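Local coordinates for BT_4661 (Bacteroides thetaiotaomicron, PDB 4AK2), which binds heparin, and probably heparan sulphate, at the cell surface, as a SusE-like protein of the heparin utilisation locus, here represented by its ligand-binding domain, at residues W57-K62 with V92-T97. Residues are numbered along the deposited sequence; the frame is centred on the assembly and turned at random.
Sequences WEVELK and VMVTAT
The carbonyl oxygen of Thr95 takes the backbone N-H of Glu58, with N to O at 2.8 Å, and also meets the CA of Trp57. The Glu58 carbonyl returns a bond to the N of Thr95, but that donor stands well above the carbonyl plane. Glu60 and Met93 form the second hydrogen-bonded pair, and both of its bonds lie in the carbonyl planes. The strands run antiparallel at 160°, and 56-63 forms one edge of a four-stranded sheet in the ligand-binding domain. The Leu61 side chain lies about 11 Å from a bound sulfated glucosamine, so it does not touch that sugar.

Trp57, Val59, Leu61, Val92, Val94 and Ala96 share one face. Ala96 CB sits over the Trp57 indole, 4.1 Å from the centroid of the six-membered ring, a CH-pi contact. Val94 CG1 meets the ring edge instead, 3.7 Å from Trp57 CE3. Trp57 NE1 bonds to Leu52 O, and Phe10 packs edge-to-face on the ring. Further along, Val59 CG2 lies anti to its own N and reaches Val92 CB at 3.6 Å.

The other face is more polar. A water joins Glu58 OE1 to Thr97 OG1, at 2.7 Å from OE1; Thr97 OG1 also bonds to Ser106. The Lys62 chain folds back, bent at chi2 (-62°) and chi3 (-71°), and its CG rests 3.8 Å from Met93 CG.

The two faces of this strand pair thus differ. The apolar one packs against strands 69-72 and 79-82, through Ala70, Ile72, Ile79 and Ile81. The other is mixed: Glu58 and Glu60 are exposed, while Met93 is buried against Lys108 and Pro110.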
ATOM      1  N   TRP A  57      -8.896  -9.701 -19.186  1.00 15.74           N
ATOM      2  CA  TRP A  57      -8.223  -9.413 -17.892  1.00 15.91           C
ATOM      3  C   TRP A  57      -6.764  -9.740 -17.996  1.00 16.75           C
ATOM      4  O   TRP A  57      -6.413 -10.836 -18.382  1.00 17.35           O
ATOM      5  CB  TRP A  57      -8.873 -10.212 -16.787  1.00 16.02           C
ATOM      6  CG  TRP A  57     -10.332  -9.871 -16.603  1.00 16.24           C
ATOM      7  CD1 TRP A  57     -11.413 -10.459 -17.218  1.00 16.75           C
ATOM      8  CD2 TRP A  57     -10.871  -8.814 -15.767  1.00 15.48           C
ATOM      9  NE1 TRP A  57     -12.580  -9.881 -16.803  1.00 15.90           N
ATOM     10  CE2 TRP A  57     -12.298  -8.875 -15.918  1.00 14.65           C
ATOM     11  CE3 TRP A  57     -10.325  -7.877 -14.914  1.00 14.43           C
ATOM     12  CZ2 TRP A  57     -13.131  -8.005 -15.251  1.00 14.90           C
ATOM     13  CZ3 TRP A  57     -11.168  -6.999 -14.236  1.00 14.77           C
ATOM     14  CH2 TRP A  57     -12.543  -7.062 -14.417  1.00 16.05           C
ATOM     15  N   GLU A  58      -5.939  -8.776 -17.607  1.00 16.13           N
ATOM     16  CA  GLU A  58      -4.498  -8.924 -17.518  1.00 15.99           C
ATOM     17  C   GLU A  58      -3.975  -8.479 -16.154  1.00 14.75           C
ATOM     18  O   GLU A  58      -4.609  -7.655 -15.472  1.00 15.21           O
ATOM     19  CB  GLU A  58      -3.821  -8.094 -18.580  1.00 17.51           C
ATOM     20  CG  GLU A  58      -4.159  -8.494 -20.009  1.00 20.55           C
ATOM     21  CD  GLU A  58      -3.490  -7.559 -20.986  1.00 24.24           C
ATOM     22  OE1 GLU A  58      -4.051  -6.501 -21.281  1.00 27.13           O
ATOM     23  OE2 GLU A  58      -2.384  -7.869 -21.426  1.00 35.07           O
ATOM     24  N   VAL A  59      -2.822  -9.032 -15.751  1.00 15.29           N
ATOM     25  CA  VAL A  59      -2.233  -8.672 -14.466  1.00 15.29           C
ATOM     26  C   VAL A  59      -0.730  -8.472 -14.603  1.00 14.15           C
ATOM     27  O   VAL A  59      -0.101  -9.136 -15.437  1.00 18.05           O
ATOM     28  CB  VAL A  59      -2.577  -9.699 -13.341  1.00 14.87           C
ATOM     29  CG1 VAL A  59      -1.795 -10.990 -13.536  1.00 17.38           C
ATOM     30  CG2 VAL A  59      -2.331  -9.130 -11.948  1.00 16.31           C
ATOM     31  N   GLU A  60      -0.194  -7.537 -13.816  1.00 15.10           N
ATOM     32  CA  GLU A  60       1.245  -7.339 -13.677  1.00 16.00           C
ATOM     33  C   GLU A  60       1.601  -7.303 -12.208  1.00 15.05           C
ATOM     34  O   GLU A  60       1.013  -6.464 -11.465  1.00 15.07           O
ATOM     35  CB  GLU A  60       1.706  -6.023 -14.332  1.00 18.18           C
ATOM     36  CG  GLU A  60       3.225  -5.846 -14.239  1.00 23.40           C
ATOM     37  CD  GLU A  60       3.725  -4.594 -14.909  1.00 30.23           C
ATOM     38  OE1 GLU A  60       2.949  -3.654 -15.117  1.00 32.29           O
ATOM     39  OE2 GLU A  60       4.932  -4.536 -15.202  1.00 41.12           O
ATOM     40  N   LEU A  61       2.464  -8.187 -11.731  1.00 15.42           N
ATOM     41  CA  LEU A  61       2.949  -8.106 -10.363  1.00 14.73           C
ATOM     42  C   LEU A  61       3.820  -6.867 -10.152  1.00 14.75           C
ATOM     43  O   LEU A  61       4.767  -6.616 -10.916  1.00 18.06           O
ATOM     44  CB  LEU A  61       3.717  -9.386 -10.001  1.00 15.90           C
ATOM     45  CG  LEU A  61       4.240  -9.652  -8.590  1.00 16.21           C
ATOM     46  CD1 LEU A  61       5.503  -8.831  -8.303  1.00 17.79           C
ATOM     47  CD2 LEU A  61       3.171  -9.382  -7.536  1.00 18.93           C
ATOM     48  N   LYS A  62       3.486  -6.033  -9.162  1.00 14.18           N
ATOM     49  CA  LYS A  62       4.343  -4.896  -8.814  1.00 13.95           C
ATOM     50  C   LYS A  62       5.204  -5.143  -7.596  1.00 15.40           C
ATOM     51  O   LYS A  62       6.410  -4.900  -7.626  1.00 16.27           O
ATOM     52  CB  LYS A  62       3.520  -3.607  -8.610  1.00 16.35           C
ATOM     53  CG  LYS A  62       2.690  -3.288  -9.831  1.00 19.16           C
ATOM     54  CD  LYS A  62       3.516  -3.036 -11.074  1.00 27.43           C
ATOM     55  CE  LYS A  62       4.256  -1.723 -10.971  1.00 27.67           C
ATOM     56  NZ  LYS A  62       4.672  -1.285 -12.334  1.00 36.46           N
ATOM     57  N   VAL A  92      -0.555  -5.810  -7.161  1.00 12.19           N
ATOM     58  CA  VAL A  92      -0.638  -6.080  -8.577  1.00 12.51           C
ATOM     59  C   VAL A  92      -1.333  -4.914  -9.275  1.00 12.59           C
ATOM     60  O   VAL A  92      -2.119  -4.179  -8.641  1.00 14.40           O
ATOM     61  CB  VAL A  92      -1.338  -7.422  -8.936  1.00 14.00           C
ATOM     62  CG1 VAL A  92      -0.700  -8.599  -8.197  1.00 16.70           C
ATOM     63  CG2 VAL A  92      -2.821  -7.345  -8.609  1.00 13.97           C
ATOM     64  N   MET A  93      -1.114  -4.717 -10.557  1.00 13.54           N
ATOM     65  CA  MET A  93      -1.935  -3.872 -11.406  1.00 13.61           C
ATOM     66  C   MET A  93      -2.763  -4.766 -12.323  1.00 12.99           C
ATOM     67  O   MET A  93      -2.197  -5.600 -13.055  1.00 14.18           O
ATOM     68  CB  MET A  93      -1.076  -2.908 -12.232  1.00 15.41           C
ATOM     69  CG  MET A  93      -0.403  -1.815 -11.417  1.00 17.30           C
ATOM     70  SD  MET A  93      -1.545  -0.631 -10.610  1.00 17.86           S
ATOM     71  CE  MET A  93      -2.345   0.014 -12.063  1.00 19.79           C
ATOM     72  N   VAL A  94      -4.097  -4.602 -12.253  1.00 13.12           N
ATOM     73  CA  VAL A  94      -5.036  -5.299 -13.130  1.00 13.55           C
ATOM     74  C   VAL A  94      -5.439  -4.413 -14.258  1.00 12.92           C
ATOM     75  O   VAL A  94      -5.776  -3.229 -14.006  1.00 13.82           O
ATOM     76  CB  VAL A  94      -6.256  -5.819 -12.380  1.00 12.67           C
ATOM     77  CG1 VAL A  94      -7.257  -6.434 -13.345  1.00 13.74           C
ATOM     78  CG2 VAL A  94      -5.809  -6.794 -11.320  1.00 14.55           C
ATOM     79  N   THR A  95      -5.335  -4.933 -15.488  1.00 13.97           N
ATOM     80  CA  THR A  95      -5.861  -4.183 -16.641  1.00 14.17           C
ATOM     81  C   THR A  95      -7.039  -4.932 -17.219  1.00 14.83           C
ATOM     82  O   THR A  95      -6.954  -6.151 -17.438  1.00 17.08           O
ATOM     83  CB  THR A  95      -4.764  -3.990 -17.710  1.00 16.65           C
ATOM     84  OG1 THR A  95      -3.689  -3.262 -17.119  1.00 17.20           O
ATOM     85  CG2 THR A  95      -5.261  -3.195 -18.899  1.00 18.34           C
ATOM     86  N   ALA A  96      -8.155  -4.241 -17.403  1.00 15.71           N
ATOM     87  CA  ALA A  96      -9.304  -4.797 -18.105  1.00 15.35           C
ATOM     88  C   ALA A  96      -9.523  -4.054 -19.406  1.00 14.63           C
ATOM     89  O   ALA A  96      -9.531  -2.812 -19.412  1.00 17.13           O
ATOM     90  CB  ALA A  96     -10.522  -4.694 -17.223  1.00 14.97           C
ATOM     91  N   THR A  97      -9.710  -4.803 -20.499  1.00 16.18           N
ATOM     92  CA  THR A  97      -9.894  -4.184 -21.792  1.00 16.71           C
ATOM     93  C   THR A  97     -11.209  -4.623 -22.405  1.00 18.06           C
ATOM     94  O   THR A  97     -11.514  -5.822 -22.444  1.00 18.78           O
ATOM     95  CB  THR A  97      -8.722  -4.532 -22.736  1.00 21.60           C
ATOM     96  OG1 THR A  97      -7.517  -4.057 -22.146  1.00 21.91           O
ATOM     97  CG2 THR A  97      -8.889  -3.870 -24.141  1.00 21.39           C
TER
HETATM   98  O   HOH W   1      -6.551  -5.949 -20.592  1.00 19.64           O